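Local coordinates for fucoxanthin chlorophyll a/c-binding protein Lhcq11 (Chaetoceros gracilis, PDB 6L4U) that probably harvests light as a diatom antenna protein, holding chlorophylls a and c with fucoxanthin and diadinoxanthin so that excitation energy can pass to a photosystem, at residues Glu166-Arg171 and Met188-Phe193; Leu92-His97 and Gly176-Gly181. All coordinates share one frame; numbering follows the deposited sequence.

Contact 1. Residues Glu166-Arg171 and Met188-Phe193; sequences ELFHTR and MVPGLF. With KC1 (Chlorophyll c1), chain B.
Phe-168 carries this contact, its ring set against the loop from Met-188 to Pro-190. CG lies anti to its own carbonyl carbon (chi1 -59°), which swings the ring off the helix toward that loop. The carbonyl O of Met-188 comes in at the ring's edge, in its plane, 3.4 Å from Phe-168 CD2. The ring of Pro-190 crosses the phenyl group at about a right angle, with Pro-190 CD 3.6 Å from Phe-168 CE2. Met-188 bends back at its thioether (chi3 42°), and its CE methyl reaches Phe-168 CB at 3.8 Å. His-169 brings NE2 obliquely to within 3.6 Å of Met-188 N, while its ND1 is hydrogen-bonded to Lys-186. On another side, Glu-166 gives OE1 to the magnesium of chlorophyll c1 at 2.2 Å. Phe-168 and Pro-190 also line the pocket of a second chlorophyll c1. Thr-170 OG1 donates a hydrogen bond back to Glu-166 O, 2.5 Å away, nearly in line with the C=O. With no hydrogen bond between the segments, the loop is held by apolar contacts of Phe-168 with Met-188, Val-189 and Pro-190 and by the Met-188 carbonyl at the ring edge, on a helix segment whose Glu-166 ligates magnesium.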
ATOM      1  N   GLU Y 166      48.584   5.341  45.677  1.00 76.78           N
ATOM      2  CA  GLU Y 166      47.218   5.601  46.110  1.00 76.78           C
ATOM      3  C   GLU Y 166      46.521   4.354  46.632  1.00 76.78           C
ATOM      4  O   GLU Y 166      45.596   4.474  47.442  1.00 76.78           O
ATOM      5  CB  GLU Y 166      46.417   6.189  44.952  1.00 76.78           C
ATOM      6  CG  GLU Y 166      46.890   7.548  44.486  1.00 76.78           C
ATOM      7  CD  GLU Y 166      45.771   8.374  43.889  1.00 76.78           C
ATOM      8  OE1 GLU Y 166      44.712   7.799  43.561  1.00 76.78           O
ATOM      9  OE2 GLU Y 166      45.949   9.600  43.751  1.00 76.78           O
ATOM     10  N   LEU Y 167      46.941   3.168  46.188  1.00 74.75           N
ATOM     11  CA  LEU Y 167      46.357   1.930  46.692  1.00 74.75           C
ATOM     12  C   LEU Y 167      46.781   1.665  48.132  1.00 74.75           C
ATOM     13  O   LEU Y 167      45.937   1.393  48.992  1.00 74.75           O
ATOM     14  CB  LEU Y 167      46.746   0.759  45.786  1.00 74.75           C
ATOM     15  CG  LEU Y 167      45.949  -0.539  45.934  1.00 74.75           C
ATOM     16  CD1 LEU Y 167      45.679  -1.150  44.575  1.00 74.75           C
ATOM     17  CD2 LEU Y 167      46.680  -1.540  46.811  1.00 74.75           C
ATOM     18  N   PHE Y 168      48.086   1.735  48.413  1.00 73.61           N
ATOM     19  CA  PHE Y 168      48.552   1.539  49.782  1.00 73.61           C
ATOM     20  C   PHE Y 168      48.225   2.736  50.662  1.00 73.61           C
ATOM     21  O   PHE Y 168      48.241   2.608  51.890  1.00 73.61           O
ATOM     22  CB  PHE Y 168      50.060   1.280  49.822  1.00 73.61           C
ATOM     23  CG  PHE Y 168      50.501   0.071  49.046  1.00 73.61           C
ATOM     24  CD1 PHE Y 168      49.669  -1.021  48.887  1.00 73.61           C
ATOM     25  CD2 PHE Y 168      51.768   0.024  48.484  1.00 73.61           C
ATOM     26  CE1 PHE Y 168      50.086  -2.119  48.172  1.00 73.61           C
ATOM     27  CE2 PHE Y 168      52.180  -1.081  47.763  1.00 73.61           C
ATOM     28  CZ  PHE Y 168      51.338  -2.153  47.615  1.00 73.61           C
ATOM     29  N   HIS Y 169      47.946   3.892  50.056  1.00 72.72           N
ATOM     30  CA  HIS Y 169      47.375   5.012  50.796  1.00 72.72           C
ATOM     31  C   HIS Y 169      45.997   4.665  51.342  1.00 72.72           C
ATOM     32  O   HIS Y 169      45.603   5.151  52.403  1.00 72.72           O
ATOM     33  CB  HIS Y 169      47.286   6.244  49.897  1.00 72.72           C
ATOM     34  CG  HIS Y 169      48.438   7.188  50.040  1.00 72.72           C
ATOM     35  ND1 HIS Y 169      48.679   7.896  51.196  1.00 72.72           N
ATOM     36  CD2 HIS Y 169      49.412   7.546  49.171  1.00 72.72           C
ATOM     37  CE1 HIS Y 169      49.751   8.649  51.033  1.00 72.72           C
ATOM     38  NE2 HIS Y 169      50.217   8.453  49.815  1.00 72.72           N
ATOM     39  N   THR Y 170      45.251   3.822  50.630  1.00 72.24           N
ATOM     40  CA  THR Y 170      43.858   3.584  50.986  1.00 72.24           C
ATOM     41  C   THR Y 170      43.699   2.405  51.939  1.00 72.24           C
ATOM     42  O   THR Y 170      43.011   2.520  52.959  1.00 72.24           O
ATOM     43  CB  THR Y 170      43.039   3.352  49.722  1.00 72.24           C
ATOM     44  OG1 THR Y 170      43.420   4.317  48.736  1.00 72.24           O
ATOM     45  CG2 THR Y 170      41.559   3.497  50.017  1.00 72.24           C
ATOM     46  N   ARG Y 171      44.318   1.268  51.626  1.00 72.03           N
ATOM     47  CA  ARG Y 171      44.055   0.041  52.367  1.00 72.03           C
ATOM     48  C   ARG Y 171      45.037  -0.204  53.502  1.00 72.03           C
ATOM     49  O   ARG Y 171      44.661  -0.804  54.514  1.00 72.03           O
ATOM     50  CB  ARG Y 171      44.079  -1.159  51.418  1.00 72.03           C
ATOM     51  CG  ARG Y 171      42.959  -1.161  50.401  1.00 72.03           C
ATOM     52  CD  ARG Y 171      42.885  -2.472  49.640  1.00 72.03           C
ATOM     53  NE  ARG Y 171      41.735  -2.482  48.746  1.00 72.03           N
ATOM     54  CZ  ARG Y 171      41.796  -2.176  47.456  1.00 72.03           C
ATOM     55  NH1 ARG Y 171      40.700  -2.195  46.718  1.00 72.03           N
ATOM     56  NH2 ARG Y 171      42.955  -1.853  46.903  1.00 72.03           N
ATOM     57  N   MET Y 188      52.983   6.174  50.370  1.00 72.05           N
ATOM     58  CA  MET Y 188      53.117   4.794  50.835  1.00 72.05           C
ATOM     59  C   MET Y 188      53.364   3.842  49.669  1.00 72.05           C
ATOM     60  O   MET Y 188      52.434   3.349  49.034  1.00 72.05           O
ATOM     61  CB  MET Y 188      51.885   4.376  51.625  1.00 72.05           C
ATOM     62  CG  MET Y 188      51.949   4.736  53.096  1.00 72.05           C
ATOM     63  SD  MET Y 188      50.883   3.696  54.109  1.00 72.05           S
ATOM     64  CE  MET Y 188      51.199   2.094  53.369  1.00 72.05           C
ATOM     65  N   VAL Y 189      54.639   3.588  49.387  1.00 69.29           N
ATOM     66  CA  VAL Y 189      55.100   2.426  48.625  1.00 69.29           C
ATOM     67  C   VAL Y 189      56.308   1.842  49.355  1.00 69.29           C
ATOM     68  O   VAL Y 189      57.238   2.581  49.708  1.00 69.29           O
ATOM     69  CB  VAL Y 189      55.426   2.766  47.158  1.00 69.29           C
ATOM     70  CG1 VAL Y 189      54.166   2.847  46.322  1.00 69.29           C
ATOM     71  CG2 VAL Y 189      56.161   4.092  47.059  1.00 69.29           C
ATOM     72  N   PRO Y 190      56.323   0.540  49.646  1.00 77.82           N
ATOM     73  CA  PRO Y 190      57.439  -0.031  50.416  1.00 77.82           C
ATOM     74  C   PRO Y 190      58.624  -0.369  49.522  1.00 77.82           C
ATOM     75  O   PRO Y 190      58.504  -1.132  48.561  1.00 77.82           O
ATOM     76  CB  PRO Y 190      56.827  -1.287  51.044  1.00 77.82           C
ATOM     77  CG  PRO Y 190      55.712  -1.664  50.140  1.00 77.82           C
ATOM     78  CD  PRO Y 190      55.192  -0.395  49.531  1.00 77.82           C
ATOM     79  N   GLY Y 191      59.778   0.205  49.849  1.00 76.22           N
ATOM     80  CA  GLY Y 191      61.019  -0.083  49.168  1.00 76.22           C
ATOM     81  C   GLY Y 191      61.539   1.037  48.293  1.00 76.22           C
ATOM     82  O   GLY Y 191      62.730   1.037  47.960  1.00 76.22           O
ATOM     83  N   LEU Y 192      60.688   1.989  47.904  1.00 72.64           N
ATOM     84  CA  LEU Y 192      61.173   3.102  47.096  1.00 72.64           C
ATOM     85  C   LEU Y 192      61.858   4.154  47.957  1.00 72.64           C
ATOM     86  O   LEU Y 192      62.748   4.864  47.477  1.00 72.64           O
ATOM     87  CB  LEU Y 192      60.021   3.707  46.287  1.00 72.64           C
ATOM     88  CG  LEU Y 192      60.336   4.739  45.196  1.00 72.64           C
ATOM     89  CD1 LEU Y 192      59.436   4.516  44.006  1.00 72.64           C
ATOM     90  CD2 LEU Y 192      60.161   6.172  45.689  1.00 72.64           C
ATOM     91  N   PHE Y 193      61.471   4.265  49.225  1.00 75.56           N
ATOM     92  CA  PHE Y 193      62.115   5.230  50.103  1.00 75.56           C
ATOM     93  C   PHE Y 193      63.439   4.712  50.655  1.00 75.56           C
ATOM     94  O   PHE Y 193      64.452   5.417  50.589  1.00 75.56           O
ATOM     95  CB  PHE Y 193      61.172   5.615  51.245  1.00 75.56           C
ATOM     96  CG  PHE Y 193      61.695   6.725  52.102  1.00 75.56           C
ATOM     97  CD1 PHE Y 193      61.521   6.698  53.475  1.00 75.56           C
ATOM     98  CD2 PHE Y 193      62.370   7.797  51.532  1.00 75.56           C
ATOM     99  CE1 PHE Y 193      62.011   7.717  54.264  1.00 75.56           C
ATOM    100  CE2 PHE Y 193      62.865   8.814  52.315  1.00 75.56           C
ATOM    101  CZ  PHE Y 193      62.684   8.775  53.678  1.00 75.56           C
TER
HETATM  102  NB  KC1 B 310      42.395   9.859  42.331  1.00 72.94           N
HETATM  103  ND  KC1 B 310      43.376   6.012  43.169  1.00 72.94           N
HETATM  104  C1A KC1 B 310      41.267   7.125  45.316  1.00 72.94           C
HETATM  105  C1B KC1 B 310      41.799  10.749  43.121  1.00 72.94           C
HETATM  106  C1C KC1 B 310      44.202   8.544  40.224  1.00 72.94           C
HETATM  107  C1D KC1 B 310      44.184   4.971  42.603  1.00 72.94           C
HETATM  108  C2A KC1 B 310      40.226   7.552  46.344  1.00 72.94           C
HETATM  109  C2B KC1 B 310      41.873  12.159  42.659  1.00 72.94           C
HETATM  110  C2C KC1 B 310      44.764   8.002  38.958  1.00 72.94           C
HETATM  111  C2D KC1 B 310      44.107   3.656  43.276  1.00 72.94           C
HETATM  112  C3A KC1 B 310      40.031   9.016  45.997  1.00 72.94           C
HETATM  113  C3B KC1 B 310      42.683  12.018  41.432  1.00 72.94           C
HETATM  114  C3C KC1 B 310      45.145   6.630  39.330  1.00 72.94           C
HETATM  115  C3D KC1 B 310      43.127   3.981  44.348  1.00 72.94           C
HETATM  116  C4A KC1 B 310      40.979   9.126  44.852  1.00 72.94           C
HETATM  117  C4B KC1 B 310      42.930  10.555  41.328  1.00 72.94           C
HETATM  118  C4C KC1 B 310      44.759   6.563  40.760  1.00 72.94           C
HETATM  119  C4D KC1 B 310      42.784   5.319  44.213  1.00 72.94           C
HETATM  120  CAA KC1 B 310      40.591   7.521  47.825  1.00 72.94           C
HETATM  121  CAB KC1 B 310      43.121  13.074  40.493  1.00 72.94           C
HETATM  122  CAC KC1 B 310      45.778   5.557  38.479  1.00 72.94           C
HETATM  123  CAD KC1 B 310      42.386   3.448  45.517  1.00 72.94           C
HETATM  124  CBA KC1 B 310      39.794   6.493  48.622  1.00 72.94           C
HETATM  125  CBB KC1 B 310      42.622  13.124  39.274  1.00 72.94           C
HETATM  126  CBC KC1 B 310      44.636   4.857  37.775  1.00 72.94           C
HETATM  127  CBD KC1 B 310      41.535   4.515  46.068  1.00 72.94           C
HETATM  128  CED KC1 B 310      38.098   2.858  46.628  1.00 72.94           C
HETATM  129  CGA KC1 B 310      38.349   6.881  48.823  1.00 72.94           C
HETATM  130  CGD KC1 B 310      40.119   4.077  45.844  1.00 72.94           C
HETATM  131  CHA KC1 B 310      41.807   5.720  45.239  1.00 72.94           C
HETATM  132  CHB KC1 B 310      41.039  10.335  44.299  1.00 72.94           C
HETATM  133  CHC KC1 B 310      43.705   9.933  40.243  1.00 72.94           C
HETATM  134  CHD KC1 B 310      45.015   5.278  41.442  1.00 72.94           C
HETATM  135  CMA KC1 B 310      38.615   9.267  45.485  1.00 72.94           C
HETATM  136  CMB KC1 B 310      41.312  13.406  43.279  1.00 72.94           C
HETATM  137  CMC KC1 B 310      44.913   8.665  37.614  1.00 72.94           C
HETATM  138  CMD KC1 B 310      44.730   2.303  43.076  1.00 72.94           C
HETATM  139  NA  KC1 B 310      41.644   8.030  44.484  1.00 72.94           N
HETATM  140  NC  KC1 B 310      44.182   7.686  41.266  1.00 72.94           N
HETATM  141  O1A KC1 B 310      37.542   6.044  49.190  1.00 72.94           O
HETATM  142  O1D KC1 B 310      39.545   4.341  44.802  1.00 72.94           O
HETATM  143  O2A KC1 B 310      37.892   8.240  48.594  1.00 72.94           O
HETATM  144  O2D KC1 B 310      39.414   3.340  46.877  1.00 72.94           O
HETATM  145  OBD KC1 B 310      42.434   2.250  45.968  1.00 72.94           O
HETATM  146 MG   KC1 B 310      42.722   7.881  42.714  1.00 72.94          MG

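Contact 2. Residues Leu92-His97 and Gly176-Gly181; sequences LAWYRH and GHYLRG. With CLA (chlorophyll a), chain C.
Tyr-178 lays its ring flat on the imidazole of His-97, a face-to-face stack with centroids 3.7 Å apart and planes 20° from parallel. Followed outward, Tyr-178 begins with CB near His-97 ND1. Its CG sits between the backbone N and the carbonyl carbon (chi1 42°), a crowded position that turns the ring across the imidazole. His-97 ND1 lies over the centre of the phenol ring, with CG and CD2 of Tyr-178 its nearest atoms, and Tyr-178 CE2 comes to 3.4 Å from His-97 CE1. The other long edge faces the indole: Tyr-178 CE1 is 3.9 Å from Trp-94 CZ3, which lies near the plane of the phenol ring. At the tip, OH comes close to Glu-166. His-177 covers the opposite face, its NE2 3.1 Å above the ring plane near the rim, sandwiching the phenol between two histidines. With an alanine in place of Tyr-178, the imidazole of His-97 would probably lose its stacking partner and a gap would open beside Trp-94. Trp-94, His-97, Tyr-178 and Glu-166 all line one chlorophyll c1 pocket.

Leu-179 adds the apolar part, CD1 resting 3.6 Å from Trp-94 CE3 and CD2 approaching the indole edge in plane. The indole N-H of Trp-94 is hydrogen-bonded to a chlorophyll a. Arg-96 sends NH2 to the O1D of a different chlorophyll a, a nearly straight bond (2.5 Å, 170°). The contact thus fixes the loop after helix 148-171 against helix 89-115; Arg-96 packs against helices 62-65 and 208-230, and a neighbouring protein chain touches Trp-94, Tyr-95 and Leu-179.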
ATOM      1  N   LEU Y  92      42.591  21.426  50.098  1.00 61.15           N
ATOM      2  CA  LEU Y  92      43.919  21.882  50.484  1.00 61.15           C
ATOM      3  C   LEU Y  92      44.881  20.721  50.688  1.00 61.15           C
ATOM      4  O   LEU Y  92      46.091  20.885  50.500  1.00 61.15           O
ATOM      5  CB  LEU Y  92      43.835  22.727  51.753  1.00 61.15           C
ATOM      6  CG  LEU Y  92      45.025  23.638  52.046  1.00 61.15           C
ATOM      7  CD1 LEU Y  92      45.440  24.399  50.804  1.00 61.15           C
ATOM      8  CD2 LEU Y  92      44.707  24.596  53.170  1.00 61.15           C
ATOM      9  N   ALA Y  93      44.365  19.548  51.064  1.00 60.80           N
ATOM     10  CA  ALA Y  93      45.212  18.368  51.175  1.00 60.80           C
ATOM     11  C   ALA Y  93      45.686  17.893  49.811  1.00 60.80           C
ATOM     12  O   ALA Y  93      46.787  17.346  49.695  1.00 60.80           O
ATOM     13  CB  ALA Y  93      44.462  17.250  51.897  1.00 60.80           C
ATOM     14  N   TRP Y  94      44.874  18.092  48.772  1.00 67.09           N
ATOM     15  CA  TRP Y  94      45.334  17.816  47.417  1.00 67.09           C
ATOM     16  C   TRP Y  94      46.387  18.822  46.978  1.00 67.09           C
ATOM     17  O   TRP Y  94      47.281  18.480  46.197  1.00 67.09           O
ATOM     18  CB  TRP Y  94      44.154  17.824  46.448  1.00 67.09           C
ATOM     19  CG  TRP Y  94      44.547  17.505  45.049  1.00 67.09           C
ATOM     20  CD1 TRP Y  94      44.757  18.389  44.035  1.00 67.09           C
ATOM     21  CD2 TRP Y  94      44.798  16.208  44.508  1.00 67.09           C
ATOM     22  NE1 TRP Y  94      45.116  17.722  42.893  1.00 67.09           N
ATOM     23  CE2 TRP Y  94      45.149  16.379  43.156  1.00 67.09           C
ATOM     24  CE3 TRP Y  94      44.757  14.916  45.034  1.00 67.09           C
ATOM     25  CZ2 TRP Y  94      45.455  15.308  42.325  1.00 67.09           C
ATOM     26  CZ3 TRP Y  94      45.060  13.856  44.211  1.00 67.09           C
ATOM     27  CH2 TRP Y  94      45.410  14.057  42.873  1.00 67.09           C
ATOM     28  N   TYR Y  95      46.303  20.057  47.476  1.00 65.73           N
ATOM     29  CA  TYR Y  95      47.322  21.050  47.164  1.00 65.73           C
ATOM     30  C   TYR Y  95      48.638  20.721  47.855  1.00 65.73           C
ATOM     31  O   TYR Y  95      49.714  20.999  47.316  1.00 65.73           O
ATOM     32  CB  TYR Y  95      46.848  22.446  47.573  1.00 65.73           C
ATOM     33  CG  TYR Y  95      45.722  23.026  46.746  1.00 65.73           C
ATOM     34  CD1 TYR Y  95      45.366  22.478  45.522  1.00 65.73           C
ATOM     35  CD2 TYR Y  95      45.018  24.135  47.196  1.00 65.73           C
ATOM     36  CE1 TYR Y  95      44.338  23.011  44.778  1.00 65.73           C
ATOM     37  CE2 TYR Y  95      43.990  24.676  46.456  1.00 65.73           C
ATOM     38  CZ  TYR Y  95      43.654  24.111  45.249  1.00 65.73           C
ATOM     39  OH  TYR Y  95      42.629  24.647  44.508  1.00 65.73           O
ATOM     40  N   ARG Y  96      48.579  20.131  49.050  1.00 65.64           N
ATOM     41  CA  ARG Y  96      49.808  19.812  49.768  1.00 65.64           C
ATOM     42  C   ARG Y  96      50.458  18.551  49.215  1.00 65.64           C
ATOM     43  O   ARG Y  96      51.689  18.482  49.104  1.00 65.64           O
ATOM     44  CB  ARG Y  96      49.523  19.665  51.261  1.00 65.64           C
ATOM     45  CG  ARG Y  96      50.741  19.346  52.120  1.00 65.64           C
ATOM     46  CD  ARG Y  96      51.894  20.312  51.872  1.00 65.64           C
ATOM     47  NE  ARG Y  96      51.714  21.579  52.565  1.00 65.64           N
ATOM     48  CZ  ARG Y  96      52.175  22.741  52.118  1.00 65.64           C
ATOM     49  NH1 ARG Y  96      52.845  22.795  50.975  1.00 65.64           N
ATOM     50  NH2 ARG Y  96      51.965  23.848  52.814  1.00 65.64           N
ATOM     51  N   HIS Y  97      49.651  17.544  48.868  1.00 68.27           N
ATOM     52  CA  HIS Y  97      50.199  16.312  48.312  1.00 68.27           C
ATOM     53  C   HIS Y  97      50.818  16.542  46.944  1.00 68.27           C
ATOM     54  O   HIS Y  97      51.834  15.923  46.613  1.00 68.27           O
ATOM     55  CB  HIS Y  97      49.118  15.237  48.218  1.00 68.27           C
ATOM     56  CG  HIS Y  97      49.653  13.866  47.940  1.00 68.27           C
ATOM     57  ND1 HIS Y  97      49.754  12.896  48.914  1.00 68.27           N
ATOM     58  CD2 HIS Y  97      50.127  13.304  46.803  1.00 68.27           C
ATOM     59  CE1 HIS Y  97      50.265  11.798  48.389  1.00 68.27           C
ATOM     60  NE2 HIS Y  97      50.498  12.018  47.108  1.00 68.27           N
ATOM     61  N   GLY Y 176      43.695   6.344  56.368  1.00 66.88           N
ATOM     62  CA  GLY Y 176      43.066   6.245  55.068  1.00 66.88           C
ATOM     63  C   GLY Y 176      43.806   7.059  54.029  1.00 66.88           C
ATOM     64  O   GLY Y 176      44.993   7.350  54.198  1.00 66.88           O
ATOM     65  N   HIS Y 177      43.119   7.428  52.953  1.00 72.74           N
ATOM     66  CA  HIS Y 177      43.724   8.229  51.900  1.00 72.74           C
ATOM     67  C   HIS Y 177      44.021   9.639  52.399  1.00 72.74           C
ATOM     68  O   HIS Y 177      43.434  10.120  53.372  1.00 72.74           O
ATOM     69  CB  HIS Y 177      42.798   8.301  50.692  1.00 72.74           C
ATOM     70  CG  HIS Y 177      43.507   8.390  49.377  1.00 72.74           C
ATOM     71  ND1 HIS Y 177      44.228   7.342  48.848  1.00 72.74           N
ATOM     72  CD2 HIS Y 177      43.551   9.380  48.454  1.00 72.74           C
ATOM     73  CE1 HIS Y 177      44.711   7.694  47.669  1.00 72.74           C
ATOM     74  NE2 HIS Y 177      44.310   8.923  47.405  1.00 72.74           N
ATOM     75  N   TYR Y 178      44.945  10.304  51.705  1.00 71.37           N
ATOM     76  CA  TYR Y 178      45.334  11.659  52.075  1.00 71.37           C
ATOM     77  C   TYR Y 178      44.226  12.671  51.825  1.00 71.37           C
ATOM     78  O   TYR Y 178      44.230  13.739  52.443  1.00 71.37           O
ATOM     79  CB  TYR Y 178      46.602  12.076  51.328  1.00 71.37           C
ATOM     80  CG  TYR Y 178      46.650  11.671  49.876  1.00 71.37           C
ATOM     81  CD1 TYR Y 178      46.117  12.490  48.891  1.00 71.37           C
ATOM     82  CD2 TYR Y 178      47.252  10.479  49.487  1.00 71.37           C
ATOM     83  CE1 TYR Y 178      46.163  12.123  47.562  1.00 71.37           C
ATOM     84  CE2 TYR Y 178      47.300  10.105  48.169  1.00 71.37           C
ATOM     85  CZ  TYR Y 178      46.761  10.932  47.212  1.00 71.37           C
ATOM     86  OH  TYR Y 178      46.811  10.545  45.898  1.00 71.37           O
ATOM     87  N   LEU Y 179      43.281  12.363  50.943  1.00 71.44           N
ATOM     88  CA  LEU Y 179      42.094  13.185  50.780  1.00 71.44           C
ATOM     89  C   LEU Y 179      40.956  12.757  51.692  1.00 71.44           C
ATOM     90  O   LEU Y 179      39.898  13.394  51.676  1.00 71.44           O
ATOM     91  CB  LEU Y 179      41.617  13.150  49.328  1.00 71.44           C
ATOM     92  CG  LEU Y 179      42.630  13.557  48.263  1.00 71.44           C
ATOM     93  CD1 LEU Y 179      41.929  13.677  46.931  1.00 71.44           C
ATOM     94  CD2 LEU Y 179      43.315  14.862  48.629  1.00 71.44           C
ATOM     95  N   ARG Y 180      41.141  11.695  52.474  1.00 71.02           N
ATOM     96  CA  ARG Y 180      40.136  11.247  53.427  1.00 71.02           C
ATOM     97  C   ARG Y 180      40.615  11.376  54.867  1.00 71.02           C
ATOM     98  O   ARG Y 180      40.008  12.104  55.656  1.00 71.02           O
ATOM     99  CB  ARG Y 180      39.740   9.796  53.119  1.00 71.02           C
ATOM    100  CG  ARG Y 180      39.117   9.602  51.747  1.00 71.02           C
ATOM    101  CD  ARG Y 180      37.839  10.416  51.611  1.00 71.02           C
ATOM    102  NE  ARG Y 180      37.260  10.336  50.273  1.00 71.02           N
ATOM    103  CZ  ARG Y 180      37.395  11.276  49.345  1.00 71.02           C
ATOM    104  NH1 ARG Y 180      38.093  12.371  49.603  1.00 71.02           N
ATOM    105  NH2 ARG Y 180      36.829  11.120  48.155  1.00 71.02           N
ATOM    106  N   GLY Y 181      41.693  10.690  55.237  1.00 63.09           N
ATOM    107  CA  GLY Y 181      42.197  10.792  56.593  1.00 63.09           C
ATOM    108  C   GLY Y 181      43.704  10.743  56.740  1.00 63.09           C
ATOM    109  O   GLY Y 181      44.217  10.792  57.862  1.00 63.09           O
TER
HETATM  110 MG   CLA C 301      53.520  26.019  47.277  1.00 68.44          MG
HETATM  111  CHA CLA C 301      52.149  27.531  50.061  1.00 68.44           C
HETATM  112  CHB CLA C 301      50.655  24.230  46.928  1.00 68.44           C
HETATM  113  CHC CLA C 301      54.716  24.984  44.300  1.00 68.44           C
HETATM  114  CHD CLA C 301      56.273  28.509  47.454  1.00 68.44           C
HETATM  115  NA  CLA C 301      51.702  25.924  48.272  1.00 68.44           N
HETATM  116  C1A CLA C 301      51.326  26.471  49.371  1.00 68.44           C
HETATM  117  C2A CLA C 301      49.980  26.039  49.916  1.00 68.44           C
HETATM  118  C3A CLA C 301      49.600  24.953  48.933  1.00 68.44           C
HETATM  119  C4A CLA C 301      50.736  25.049  47.977  1.00 68.44           C
HETATM  120  CMA CLA C 301      49.678  23.611  49.646  1.00 68.44           C
HETATM  121  CAA CLA C 301      48.957  27.195  49.784  1.00 68.44           C
HETATM  122  CBA CLA C 301      47.583  26.958  49.149  1.00 68.44           C
HETATM  123  CGA CLA C 301      47.563  27.466  47.726  1.00 68.44           C
HETATM  124  O1A CLA C 301      47.491  28.656  47.479  1.00 68.44           O
HETATM  125  O2A CLA C 301      47.649  26.507  46.641  1.00 68.44           O
HETATM  126  NB  CLA C 301      52.778  24.793  45.826  1.00 68.44           N
HETATM  127  C1B CLA C 301      51.643  24.097  45.850  1.00 68.44           C
HETATM  128  C2B CLA C 301      51.449  23.182  44.693  1.00 68.44           C
HETATM  129  C3B CLA C 301      52.675  23.420  43.908  1.00 68.44           C
HETATM  130  C4B CLA C 301      53.411  24.439  44.705  1.00 68.44           C
HETATM  131  CMB CLA C 301      50.315  22.255  44.367  1.00 68.44           C
HETATM  132  CAB CLA C 301      53.066  22.792  42.622  1.00 68.44           C
HETATM  133  CBB CLA C 301      53.245  23.516  41.534  1.00 68.44           C
HETATM  134  NC  CLA C 301      55.136  26.632  46.146  1.00 68.44           N
HETATM  135  C1C CLA C 301      55.451  26.072  44.965  1.00 68.44           C
HETATM  136  C2C CLA C 301      56.662  26.635  44.309  1.00 68.44           C
HETATM  137  C3C CLA C 301      57.106  27.669  45.251  1.00 68.44           C
HETATM  138  C4C CLA C 301      56.099  27.572  46.333  1.00 68.44           C
HETATM  139  CMC CLA C 301      57.311  26.275  43.005  1.00 68.44           C
HETATM  140  CAC CLA C 301      58.296  28.591  45.136  1.00 68.44           C
HETATM  141  CBC CLA C 301      57.804  29.841  44.444  1.00 68.44           C
HETATM  142  ND  CLA C 301      54.111  27.646  48.352  1.00 68.44           N
HETATM  143  C1D CLA C 301      55.243  28.520  48.480  1.00 68.44           C
HETATM  144  C2D CLA C 301      55.273  29.383  49.681  1.00 68.44           C
HETATM  145  C3D CLA C 301      54.006  28.951  50.316  1.00 68.44           C
HETATM  146  C4D CLA C 301      53.428  27.990  49.503  1.00 68.44           C
HETATM  147  CMD CLA C 301      56.192  30.419  50.260  1.00 68.44           C
HETATM  148  CAD CLA C 301      53.111  29.167  51.470  1.00 68.44           C
HETATM  149  OBD CLA C 301      53.330  29.978  52.439  1.00 68.44           O
HETATM  150  CBD CLA C 301      51.967  28.248  51.355  1.00 68.44           C
HETATM  151  CGD CLA C 301      52.193  27.227  52.423  1.00 68.44           C
HETATM  152  O1D CLA C 301      52.713  26.157  52.161  1.00 68.44           O
HETATM  153  O2D CLA C 301      51.828  27.507  53.798  1.00 68.44           O
HETATM  154  CED CLA C 301      52.467  26.781  54.842  1.00 68.44           C
HETATM  155  C1  CLA C 301      48.479  26.841  45.540  1.00 68.44           C
HETATM  156  C2  CLA C 301      47.926  26.410  44.203  1.00 68.44           C
HETATM  157  C3  CLA C 301      48.764  26.098  43.197  1.00 68.44           C
HETATM  158  C4  CLA C 301      50.251  26.184  43.382  1.00 68.44           C
HETATM  159  C5  CLA C 301      48.228  25.677  41.852  1.00 68.44           C
HETATM  160  C6  CLA C 301      48.257  26.813  40.833  1.00 68.44           C
HETATM  161  C7  CLA C 301      49.439  26.668  39.879  1.00 68.44           C
HETATM  162  C8  CLA C 301      49.436  27.729  38.797  1.00 68.44           C
HETATM  163  C9  CLA C 301      49.062  27.110  37.456  1.00 68.44           C
HETATM  164  C10 CLA C 301      50.802  28.397  38.749  1.00 68.44           C
HETATM  165  C11 CLA C 301      50.874  29.439  37.642  1.00 68.44           C
HETATM  166  C12 CLA C 301      52.280  29.505  37.068  1.00 68.44           C
HETATM  167  C13 CLA C 301      53.241  30.131  38.068  1.00 68.44           C
HETATM  168  C14 CLA C 301      53.017  31.634  38.183  1.00 68.44           C
HETATM  169  C15 CLA C 301      54.666  29.812  37.643  1.00 68.44           C
HETATM  170  C16 CLA C 301      55.049  30.486  36.330  1.00 68.44           C
HETATM  171  C17 CLA C 301      56.561  30.472  36.128  1.00 68.44           C
HETATM  172  C18 CLA C 301      57.099  29.047  36.108  1.00 68.44           C
HETATM  173  C19 CLA C 301      58.269  28.894  37.073  1.00 68.44           C
HETATM  174  C20 CLA C 301      57.490  28.632  34.695  1.00 68.44           C

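Overall arrangement
After the short helix 62-65, helix 89-115 supplies residues 92-97. Helix 148-171 follows and contributes 166-171, and the chain then enters the long connection toward helix 208-230. Residues 176-181 in that connection turn back to helix 89-115, so contact 2 closes a long loop that takes in helix 148-171. Farther along, 188-193 returns to helix 148-171, and contact 1 closes a short one. The segments alternate, so the two closures cross rather than nest. Their centres lie 14 Å apart, and they meet where Thr-170 is hydrogen-bonded to His-177 and His-169 packs edge-to-face with Tyr-178. Together they tie one connection to two helices beside their chlorophylls.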